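Local coordinates for protein citrate synthase (Metallosphaera sedula, PDB 6ABX) that probably catalyses the condensation of acetyl-CoA with oxaloacetate and water to give citrate and CoA in the tricarboxylic acid cycle, at residues S16-D21 against L27-Y32; S75-T80 against G103-S108; M226-P231 against N287-I292. All blocks are in the same frame, centred on the assembly; numbering follows the deposited sequence.

Contact 1 (S16-D21 against L27-Y32); sequences SITYID and LYYRGY
Tyr19 and Tyr28 form the hydrogen-bonded pair at the middle of an antiparallel beta hairpin, strand 18-21 against strand 26-29. Tyr28 N donates a hydrogen bond to Tyr19 O at 2.9 Å, and Tyr19 N returns the bond to Tyr28 O at 3.1 Å. Beyond the strands, Arg30 N continues the ladder to Ile17 O at 2.7 Å, nearly straight at 168°. Each of these three carbonyl oxygens also takes a CA-H...O contact from a neighbouring residue: Ile17 O from Tyr29, Tyr28 O from Thr18, Tyr19 O from Leu27. Polar groups turned from the hairpin find mates in the rest of the chain: Thr18 OG1 pairs with Asp178, Tyr29 OH with Met174 O and Asp178 N, and Ile20 N with Glu180.

On the face carrying Thr18, Ile20 and Leu27, Leu27 CD1 fits against Thr18 CG2 (3.6 Å) and Ile20 CG1. This side borders the active site: Ile20 packs on His179, which binds oxaloacetate, and its side chain lies about 5 Å from bound citrate.

Arg30 bends at chi2 (-104°), which carries its guanidinium over to the 16-21 segment, where Ile17 CG1 lies over one face, 3.6 Å from Arg30 NH2. That NH2 bonds to Leu50 O, NE weakly to Leu49 O, and Arg30 NH1 comes 3.1 Å from Ser16 OG. With a leucine in this place, Leu50 O would probably lose its donor and Ile17 CG1 the flat group packed on it. On the sheet face that carries Tyr19 and Tyr28, the Tyr19 ring also meets that of Tyr356 of the second subunit, while within the hairpin its ring edge receives Tyr28 CD1, near the ring plane and 3.9 Å from Tyr19 CD2.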
loop_
_atom_site.group_PDB
_atom_site.type_symbol
_atom_site.label_atom_id
_atom_site.label_comp_id
_atom_site.label_asym_id
_atom_site.label_seq_id
_atom_site.Cartn_x
_atom_site.Cartn_y
_atom_site.Cartn_z
ATOM N N SER A 16 -20.978 5.578 -6.008
ATOM C CA SER A 16 -22.216 4.953 -6.482
ATOM C C SER A 16 -22.027 3.424 -6.578
ATOM O O SER A 16 -22.901 2.734 -7.062
ATOM C CB SER A 16 -22.604 5.532 -7.796
ATOM O OG SER A 16 -21.685 5.152 -8.787
ATOM N N ILE A 17 -20.894 2.933 -6.062
ATOM C CA ILE A 17 -20.562 1.489 -6.181
ATOM C C ILE A 17 -21.357 0.629 -5.195
ATOM O O ILE A 17 -22.012 -0.366 -5.622
ATOM C CB ILE A 17 -19.030 1.287 -6.072
ATOM C CG1 ILE A 17 -18.304 2.033 -7.193
ATOM C CG2 ILE A 17 -18.716 -0.199 -6.100
ATOM C CD1 ILE A 17 -16.822 2.095 -7.006
ATOM N N THR A 18 -21.202 0.892 -3.899
ATOM C CA THR A 18 -21.699 0.058 -2.839
ATOM C C THR A 18 -22.381 0.938 -1.788
ATOM O O THR A 18 -21.866 2.011 -1.440
ATOM C CB THR A 18 -20.580 -0.763 -2.206
ATOM O OG1 THR A 18 -20.053 -1.571 -3.263
ATOM C CG2 THR A 18 -21.073 -1.563 -1.021
ATOM N N TYR A 19 -23.572 0.516 -1.383
ATOM C CA TYR A 19 -24.248 1.112 -0.225
ATOM C C TYR A 19 -24.435 0.050 0.845
ATOM O O TYR A 19 -25.024 -1.002 0.562
ATOM C CB TYR A 19 -25.625 1.658 -0.604
ATOM C CG TYR A 19 -26.395 2.170 0.568
ATOM C CD1 TYR A 19 -25.913 3.249 1.286
ATOM C CD2 TYR A 19 -27.544 1.540 1.005
ATOM C CE1 TYR A 19 -26.559 3.695 2.417
ATOM C CE2 TYR A 19 -28.214 1.987 2.138
ATOM C CZ TYR A 19 -27.735 3.096 2.809
ATOM O OH TYR A 19 -28.335 3.537 3.947
ATOM N N ILE A 20 -24.035 0.377 2.087
ATOM C CA ILE A 20 -24.265 -0.438 3.255
ATOM C C ILE A 20 -25.347 0.208 4.108
ATOM O O ILE A 20 -25.185 1.390 4.455
ATOM C CB ILE A 20 -22.970 -0.583 4.080
ATOM C CG1 ILE A 20 -21.835 -1.193 3.254
ATOM C CG2 ILE A 20 -23.256 -1.358 5.353
ATOM C CD1 ILE A 20 -20.461 -0.968 3.826
ATOM N N ASP A 21 -26.399 -0.553 4.396
ATOM C CA ASP A 21 -27.422 -0.175 5.366
ATOM C C ASP A 21 -27.140 -0.920 6.671
ATOM O O ASP A 21 -27.533 -2.068 6.799
ATOM C CB ASP A 21 -28.823 -0.443 4.825
ATOM C CG ASP A 21 -29.905 0.240 5.641
ATOM O OD1 ASP A 21 -29.704 0.388 6.889
ATOM O OD2 ASP A 21 -30.955 0.584 5.032
ATOM N N LEU A 27 -27.196 -4.515 1.819
ATOM C CA LEU A 27 -25.973 -4.246 1.059
ATOM C C LEU A 27 -26.370 -4.264 -0.412
ATOM O O LEU A 27 -27.051 -5.178 -0.824
ATOM C CB LEU A 27 -24.930 -5.323 1.346
ATOM C CG LEU A 27 -23.628 -5.267 0.551
ATOM C CD1 LEU A 27 -22.860 -3.993 0.875
ATOM C CD2 LEU A 27 -22.797 -6.493 0.923
ATOM N N TYR A 28 -25.941 -3.233 -1.135
ATOM C CA TYR A 28 -26.238 -3.084 -2.563
ATOM C C TYR A 28 -24.958 -2.828 -3.359
ATOM O O TYR A 28 -24.076 -2.058 -2.966
ATOM C CB TYR A 28 -27.207 -1.921 -2.797
ATOM C CG TYR A 28 -28.513 -2.039 -2.072
ATOM C CD1 TYR A 28 -28.578 -1.764 -0.722
ATOM C CD2 TYR A 28 -29.642 -2.504 -2.721
ATOM C CE1 TYR A 28 -29.764 -1.896 -0.019
ATOM C CE2 TYR A 28 -30.825 -2.693 -2.019
ATOM C CZ TYR A 28 -30.866 -2.414 -0.667
ATOM O OH TYR A 28 -32.020 -2.521 0.060
ATOM N N TYR A 29 -24.875 -3.456 -4.539
ATOM C CA TYR A 29 -23.835 -3.215 -5.514
ATOM C C TYR A 29 -24.485 -2.532 -6.721
ATOM O O TYR A 29 -25.351 -3.123 -7.366
ATOM C CB TYR A 29 -23.202 -4.519 -6.009
ATOM C CG TYR A 29 -22.303 -5.294 -5.063
ATOM C CD1 TYR A 29 -21.819 -4.790 -3.869
ATOM C CD2 TYR A 29 -21.935 -6.578 -5.419
ATOM C CE1 TYR A 29 -20.992 -5.531 -3.030
ATOM C CE2 TYR A 29 -21.123 -7.336 -4.587
ATOM C CZ TYR A 29 -20.660 -6.836 -3.394
ATOM O OH TYR A 29 -19.823 -7.615 -2.605
ATOM N N ARG A 30 -24.106 -1.290 -6.987
ATOM C CA ARG A 30 -24.670 -0.489 -8.099
ATOM C C ARG A 30 -26.190 -0.533 -8.079
ATOM O O ARG A 30 -26.823 -0.573 -9.161
ATOM C CB ARG A 30 -24.125 -0.988 -9.423
ATOM C CG ARG A 30 -22.608 -0.891 -9.477
ATOM C CD ARG A 30 -22.166 0.264 -10.326
ATOM N NE ARG A 30 -20.728 0.349 -10.606
ATOM C CZ ARG A 30 -20.050 1.470 -10.518
ATOM N NH1 ARG A 30 -20.716 2.584 -10.218
ATOM N NH2 ARG A 30 -18.732 1.463 -10.733
ATOM N N GLY A 31 -26.743 -0.491 -6.876
ATOM C CA GLY A 31 -28.177 -0.420 -6.638
ATOM C C GLY A 31 -28.900 -1.745 -6.561
ATOM O O GLY A 31 -30.083 -1.787 -6.224
ATOM N N TYR A 32 -28.221 -2.843 -6.896
ATOM C CA TYR A 32 -28.802 -4.212 -6.820
ATOM C C TYR A 32 -28.529 -4.840 -5.442
ATOM O O TYR A 32 -27.423 -4.814 -4.953
ATOM C CB TYR A 32 -28.223 -5.100 -7.921
ATOM C CG TYR A 32 -28.607 -4.630 -9.305
ATOM C CD1 TYR A 32 -29.848 -4.944 -9.818
ATOM C CD2 TYR A 32 -27.797 -3.791 -10.043
ATOM C CE1 TYR A 32 -30.210 -4.501 -11.081
ATOM C CE2 TYR A 32 -28.161 -3.313 -11.292
ATOM C CZ TYR A 32 -29.385 -3.684 -11.816
ATOM O OH TYR A 32 -29.777 -3.239 -13.069
#

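Contact 2 (S75-T80 against G103-S108); sequences SEDIST and GLEDRS
Ser75 OG donates a hydrogen bond to Glu105 OE1 at 2.7 Å, meeting the carboxylate on its syn side and 22° out of its plane. The serine manages this because chi1 (67°) sets Ser75 OG between its backbone N and carbonyl carbon, where the same oxygen can also accept from Ile78 N at 3.2 Å. Ser75 is thus the N-cap of helix 76-85, and its hydroxyl spends its proton on the glutamate and its acceptor side on the helix. Glu105 comes from the far end of helix 91-105, the next helix along the chain, so the contact ties the start of one helix to the finish of its successor in this all-helical part of the citrate synthase fold. The glutamate chain runs extended beyond CG (chi2 163°) and so reaches Ser75.

Its carboxylate then settles among Ser75, Asp77 and Ile78: Ile78 CD1 touches Glu105 OE1 at 3.6 Å, and Asp77 CB approaches Glu105 OE2 at the same distance. Asp77 OD2 stands 4.1 Å from Glu105 OE2, two like charges with their carboxylate planes turned steeply against each other. The aspartate charge is probably eased by its salt bridge to Arg84 NE of the second subunit, and the nearby helix N terminus probably helps to stabilise the glutamate. Ile78 also packs on Thr98 and Met101 of helix 91-105.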
loop_
_atom_site.group_PDB
_atom_site.type_symbol
_atom_site.label_atom_id
_atom_site.label_comp_id
_atom_site.label_asym_id
_atom_site.label_seq_id
_atom_site.Cartn_x
_atom_site.Cartn_y
_atom_site.Cartn_z
ATOM N N SER A 75 3.388 -15.622 -15.109
ATOM C CA SER A 75 4.743 -15.682 -15.671
ATOM C C SER A 75 5.563 -16.765 -15.002
ATOM O O SER A 75 5.296 -17.195 -13.881
ATOM C CB SER A 75 5.435 -14.354 -15.582
ATOM O OG SER A 75 5.704 -13.983 -14.229
ATOM N N GLU A 76 6.596 -17.214 -15.731
ATOM C CA GLU A 76 7.523 -18.178 -15.151
ATOM C C GLU A 76 8.181 -17.639 -13.866
ATOM O O GLU A 76 8.361 -18.420 -12.885
ATOM C CB GLU A 76 8.585 -18.563 -16.197
ATOM C CG GLU A 76 8.122 -19.711 -17.055
ATOM C CD GLU A 76 8.134 -21.065 -16.364
ATOM O OE1 GLU A 76 8.929 -21.236 -15.410
ATOM O OE2 GLU A 76 7.369 -21.954 -16.795
ATOM N N ASP A 77 8.546 -16.350 -13.856
ATOM C CA ASP A 77 9.182 -15.714 -12.720
ATOM C C ASP A 77 8.261 -15.835 -11.498
ATOM O O ASP A 77 8.690 -16.134 -10.358
ATOM C CB ASP A 77 9.514 -14.257 -13.004
ATOM C CG ASP A 77 10.855 -14.096 -13.703
ATOM O OD1 ASP A 77 11.413 -15.136 -14.164
ATOM O OD2 ASP A 77 11.323 -12.941 -13.778
ATOM N N ILE A 78 6.961 -15.611 -11.740
ATOM C CA ILE A 78 5.984 -15.571 -10.629
ATOM C C ILE A 78 5.738 -16.999 -10.156
ATOM O O ILE A 78 5.767 -17.226 -8.983
ATOM C CB ILE A 78 4.698 -14.805 -10.992
ATOM C CG1 ILE A 78 5.003 -13.303 -10.988
ATOM C CG2 ILE A 78 3.552 -15.131 -10.057
ATOM C CD1 ILE A 78 3.901 -12.436 -11.527
ATOM N N SER A 79 5.547 -17.932 -11.098
ATOM C CA SER A 79 5.268 -19.276 -10.698
ATOM C C SER A 79 6.466 -19.860 -9.961
ATOM O O SER A 79 6.246 -20.585 -8.996
ATOM C CB SER A 79 4.794 -20.191 -11.807
ATOM O OG SER A 79 5.742 -20.267 -12.859
ATOM N N THR A 80 7.695 -19.616 -10.448
ATOM C CA THR A 80 8.880 -20.115 -9.740
ATOM C C THR A 80 8.954 -19.538 -8.317
ATOM O O THR A 80 9.238 -20.271 -7.372
ATOM C CB THR A 80 10.189 -19.910 -10.515
ATOM O OG1 THR A 80 10.034 -20.731 -11.673
ATOM C CG2 THR A 80 11.405 -20.318 -9.710
ATOM N N GLY A 103 2.940 -6.120 -11.631
ATOM C CA GLY A 103 2.986 -4.707 -11.950
ATOM C C GLY A 103 4.318 -4.341 -12.633
ATOM O O GLY A 103 4.345 -3.621 -13.609
ATOM N N LEU A 104 5.428 -4.836 -12.081
ATOM C CA LEU A 104 6.757 -4.607 -12.587
ATOM C C LEU A 104 6.855 -5.150 -14.008
ATOM O O LEU A 104 7.402 -4.489 -14.875
ATOM C CB LEU A 104 7.752 -5.304 -11.660
ATOM C CG LEU A 104 9.214 -5.357 -12.116
ATOM C CD1 LEU A 104 9.788 -4.000 -12.364
ATOM C CD2 LEU A 104 10.055 -6.063 -11.060
ATOM N N GLU A 105 6.217 -6.303 -14.243
ATOM C CA GLU A 105 6.307 -7.004 -15.516
ATOM C C GLU A 105 5.377 -6.375 -16.574
ATOM O O GLU A 105 5.576 -6.654 -17.745
ATOM C CB GLU A 105 6.052 -8.514 -15.316
ATOM C CG GLU A 105 7.159 -9.239 -14.566
ATOM C CD GLU A 105 6.891 -10.625 -13.951
ATOM O OE1 GLU A 105 5.895 -11.247 -14.328
ATOM O OE2 GLU A 105 7.699 -11.093 -13.060
ATOM N N ASP A 106 4.366 -5.571 -16.197
ATOM C CA ASP A 106 3.427 -5.032 -17.132
ATOM C C ASP A 106 3.835 -3.610 -17.523
ATOM O O ASP A 106 3.500 -2.649 -16.861
ATOM C CB ASP A 106 1.993 -5.121 -16.598
ATOM C CG ASP A 106 0.932 -4.634 -17.559
ATOM O OD1 ASP A 106 1.325 -4.171 -18.655
ATOM O OD2 ASP A 106 -0.289 -4.687 -17.191
ATOM N N ARG A 107 4.443 -3.509 -18.710
ATOM C CA ARG A 107 5.035 -2.264 -19.178
ATOM C C ARG A 107 4.018 -1.457 -19.998
ATOM O O ARG A 107 4.343 -0.342 -20.404
ATOM C CB ARG A 107 6.330 -2.582 -19.935
ATOM C CG ARG A 107 7.373 -3.262 -19.052
ATOM C CD ARG A 107 8.818 -3.115 -19.503
ATOM N NE ARG A 107 9.207 -4.071 -20.542
ATOM C CZ ARG A 107 9.430 -5.371 -20.344
ATOM N NH1 ARG A 107 9.096 -5.942 -19.199
ATOM N NH2 ARG A 107 9.991 -6.098 -21.294
ATOM N N SER A 108 2.796 -1.976 -20.194
ATOM C CA SER A 108 1.743 -1.242 -20.942
ATOM C C SER A 108 1.334 0.015 -20.153
ATOM O O SER A 108 1.504 0.056 -18.919
ATOM C CB SER A 108 0.578 -2.121 -21.223
ATOM O OG SER A 108 -0.113 -2.386 -20.012
#

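Contact 3 (M226-P231 against N287-I292); sequences MEIETP and NRVEEI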
loop_
_atom_site.group_PDB
_atom_site.type_symbol
_atom_site.label_atom_id
_atom_site.label_comp_id
_atom_site.label_asym_id
_atom_site.label_seq_id
_atom_site.Cartn_x
_atom_site.Cartn_y
_atom_site.Cartn_z
ATOM N N MET A 226 -13.027 -25.503 15.357
ATOM C CA MET A 226 -12.185 -26.688 15.375
ATOM C C MET A 226 -11.778 -26.985 16.827
ATOM O O MET A 226 -11.769 -28.137 17.219
ATOM C CB MET A 226 -10.946 -26.491 14.507
ATOM C CG MET A 226 -11.287 -26.478 13.048
ATOM S SD MET A 226 -9.806 -26.141 12.091
ATOM C CE MET A 226 -10.406 -26.752 10.529
ATOM N N GLU A 227 -11.490 -25.952 17.609
ATOM C CA GLU A 227 -11.078 -26.169 19.045
ATOM C C GLU A 227 -12.257 -26.724 19.864
ATOM O O GLU A 227 -12.051 -27.575 20.764
ATOM C CB GLU A 227 -10.533 -24.892 19.680
ATOM C CG GLU A 227 -9.221 -24.411 19.083
ATOM C CD GLU A 227 -8.735 -23.077 19.599
ATOM O OE1 GLU A 227 -9.501 -22.380 20.291
ATOM O OE2 GLU A 227 -7.570 -22.737 19.317
ATOM N N ILE A 228 -13.493 -26.340 19.534
ATOM C CA ILE A 228 -14.691 -26.813 20.237
ATOM C C ILE A 228 -14.804 -28.324 20.016
ATOM O O ILE A 228 -15.132 -29.050 20.948
ATOM C CB ILE A 228 -15.951 -26.042 19.805
ATOM C CG1 ILE A 228 -15.898 -24.587 20.277
ATOM C CG2 ILE A 228 -17.244 -26.733 20.218
ATOM C CD1 ILE A 228 -16.880 -23.712 19.608
ATOM N N GLU A 229 -14.524 -28.769 18.779
ATOM C CA GLU A 229 -14.417 -30.187 18.376
ATOM C C GLU A 229 -15.774 -30.882 18.229
ATOM O O GLU A 229 -16.018 -31.560 17.218
ATOM C CB GLU A 229 -13.594 -31.012 19.364
ATOM C CG GLU A 229 -12.107 -30.787 19.266
ATOM C CD GLU A 229 -11.271 -31.909 19.862
ATOM O OE1 GLU A 229 -10.202 -31.603 20.422
ATOM O OE2 GLU A 229 -11.698 -33.090 19.767
ATOM N N THR A 230 -16.627 -30.824 19.255
ATOM C CA THR A 230 -17.895 -31.519 19.219
ATOM C C THR A 230 -19.020 -30.549 19.542
ATOM O O THR A 230 -18.852 -29.637 20.364
ATOM C CB THR A 230 -17.941 -32.671 20.229
ATOM O OG1 THR A 230 -17.891 -32.075 21.522
ATOM C CG2 THR A 230 -16.793 -33.651 20.133
ATOM N N PRO A 231 -20.207 -30.710 18.920
ATOM C CA PRO A 231 -21.344 -29.852 19.223
ATOM C C PRO A 231 -21.729 -29.752 20.714
ATOM O O PRO A 231 -22.177 -28.656 21.166
ATOM C CB PRO A 231 -22.502 -30.442 18.415
ATOM C CG PRO A 231 -21.848 -31.257 17.313
ATOM C CD PRO A 231 -20.471 -31.643 17.803
ATOM N N ASN A 287 -23.447 -23.346 14.106
ATOM C CA ASN A 287 -24.834 -22.998 14.268
ATOM C C ASN A 287 -25.180 -22.836 15.755
ATOM O O ASN A 287 -25.863 -21.860 16.131
ATOM C CB ASN A 287 -25.731 -23.996 13.532
ATOM C CG ASN A 287 -25.693 -23.733 12.031
ATOM O OD1 ASN A 287 -25.275 -22.651 11.564
ATOM N ND2 ASN A 287 -26.138 -24.710 11.265
ATOM N N ARG A 288 -24.685 -23.764 16.578
ATOM C CA ARG A 288 -24.887 -23.663 18.031
ATOM C C ARG A 288 -24.201 -22.437 18.619
ATOM O O ARG A 288 -24.805 -21.739 19.446
ATOM C CB ARG A 288 -24.453 -24.935 18.755
ATOM C CG ARG A 288 -25.378 -26.110 18.527
ATOM C CD ARG A 288 -24.644 -27.419 18.718
ATOM N NE ARG A 288 -25.429 -28.496 19.307
ATOM C CZ ARG A 288 -25.335 -28.850 20.596
ATOM N NH1 ARG A 288 -24.930 -27.972 21.510
ATOM N NH2 ARG A 288 -25.621 -30.084 20.950
ATOM N N VAL A 289 -22.954 -22.135 18.202
ATOM C CA VAL A 289 -22.295 -20.957 18.663
ATOM C C VAL A 289 -23.090 -19.712 18.273
ATOM O O VAL A 289 -23.268 -18.764 19.072
ATOM C CB VAL A 289 -20.857 -20.842 18.117
ATOM C CG1 VAL A 289 -20.260 -19.488 18.421
ATOM C CG2 VAL A 289 -19.969 -21.953 18.638
ATOM N N GLU A 290 -23.596 -19.718 17.026
ATOM C CA GLU A 290 -24.364 -18.575 16.547
ATOM C C GLU A 290 -25.597 -18.339 17.438
ATOM O O GLU A 290 -25.841 -17.208 17.859
ATOM C CB GLU A 290 -24.766 -18.802 15.079
ATOM C CG GLU A 290 -25.285 -17.550 14.410
ATOM C CD GLU A 290 -26.370 -17.816 13.384
ATOM O OE1 GLU A 290 -26.743 -16.891 12.610
ATOM O OE2 GLU A 290 -26.898 -18.934 13.400
ATOM N N GLU A 291 -26.304 -19.421 17.774
ATOM C CA GLU A 291 -27.548 -19.369 18.592
ATOM C C GLU A 291 -27.271 -18.739 19.968
ATOM O O GLU A 291 -27.970 -17.821 20.382
ATOM C CB GLU A 291 -28.155 -20.749 18.796
ATOM C CG GLU A 291 -28.685 -21.392 17.530
ATOM C CD GLU A 291 -29.232 -22.821 17.676
ATOM O OE1 GLU A 291 -28.796 -23.568 18.600
ATOM O OE2 GLU A 291 -30.101 -23.199 16.847
ATOM N N ILE A 292 -26.204 -19.181 20.631
ATOM C CA ILE A 292 -25.831 -18.688 21.983
ATOM C C ILE A 292 -25.371 -17.242 21.907
ATOM O O ILE A 292 -25.731 -16.376 22.725
ATOM C CB ILE A 292 -24.754 -19.590 22.624
ATOM C CG1 ILE A 292 -25.245 -21.018 22.799
ATOM C CG2 ILE A 292 -24.258 -19.004 23.938
ATOM C CD1 ILE A 292 -24.115 -22.026 22.937
#
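Pro231 and Arg288 meet where the loop leaving helix 220-228 runs against the long helix 277-297, in the helical body of the citrate synthase fold. The carbonyl group of Pro231 lies over one face of the Arg288 guanidinium, its carbon above the centre of the group. Pro231 O comes within 2.9 Å of Arg288 NH1, but from above the plane, at an angle too poor for a hydrogen bond; it is a contact of a polar oxygen with a charged flat face. Alongside, Pro231 CB rests on Arg288 NE at 3.6 Å. The arginine chain bends at chi3 (145°), turning the guanidinium to present this face to the proline. A second, apolar touch joins the helices themselves: Ile228 CD1 crosses to Val289 CG2 at 3.7 Å.

One shell out, Glu235 OE1 makes a salt bridge with Arg288 NH1 and so helps to fix the guanidinium in place, with Asp232 a long, weak partner of NH2. Pro231 is also backed by Glu284 and Ile285, and Ile228 by Ile285, Val234 and Tyr237. Val289 packs on Phe308 and has its side chain about 4 Å from those of Leu248 and Phe251, both acetyl-CoA-binding residues, which probably places the apolar touch beside the acetyl-CoA pocket. The loop reaches Arg288 by way of Glu229, the first residue to leave helical geometry, with a positive phi (76°). Just before that break, Ile228 O takes a weak bond from Thr230 N and a second bond from Asn233 ND2.

Starting from the N terminus, contact 1 closes the shortest loop: five residues separate its segments, and the resulting hairpin lies beside the citrate site. Contact 2 comes next, closing a 22-residue, mostly helical loop that joins the start of helix 76-85 to the end of helix 91-105. Contact 3 closes the longest, bringing together helices 220-228 and 277-297 across 55 residues. The three follow in series; none nests in or crosses another. Contacts 2 and 3 lie on opposite sides of the chain's centre, their own centres about 44 Å apart. Contacts 1 and 2 touch the second subunit, whereas contact 3 stays within one chain, near residues that bind acetyl-CoA.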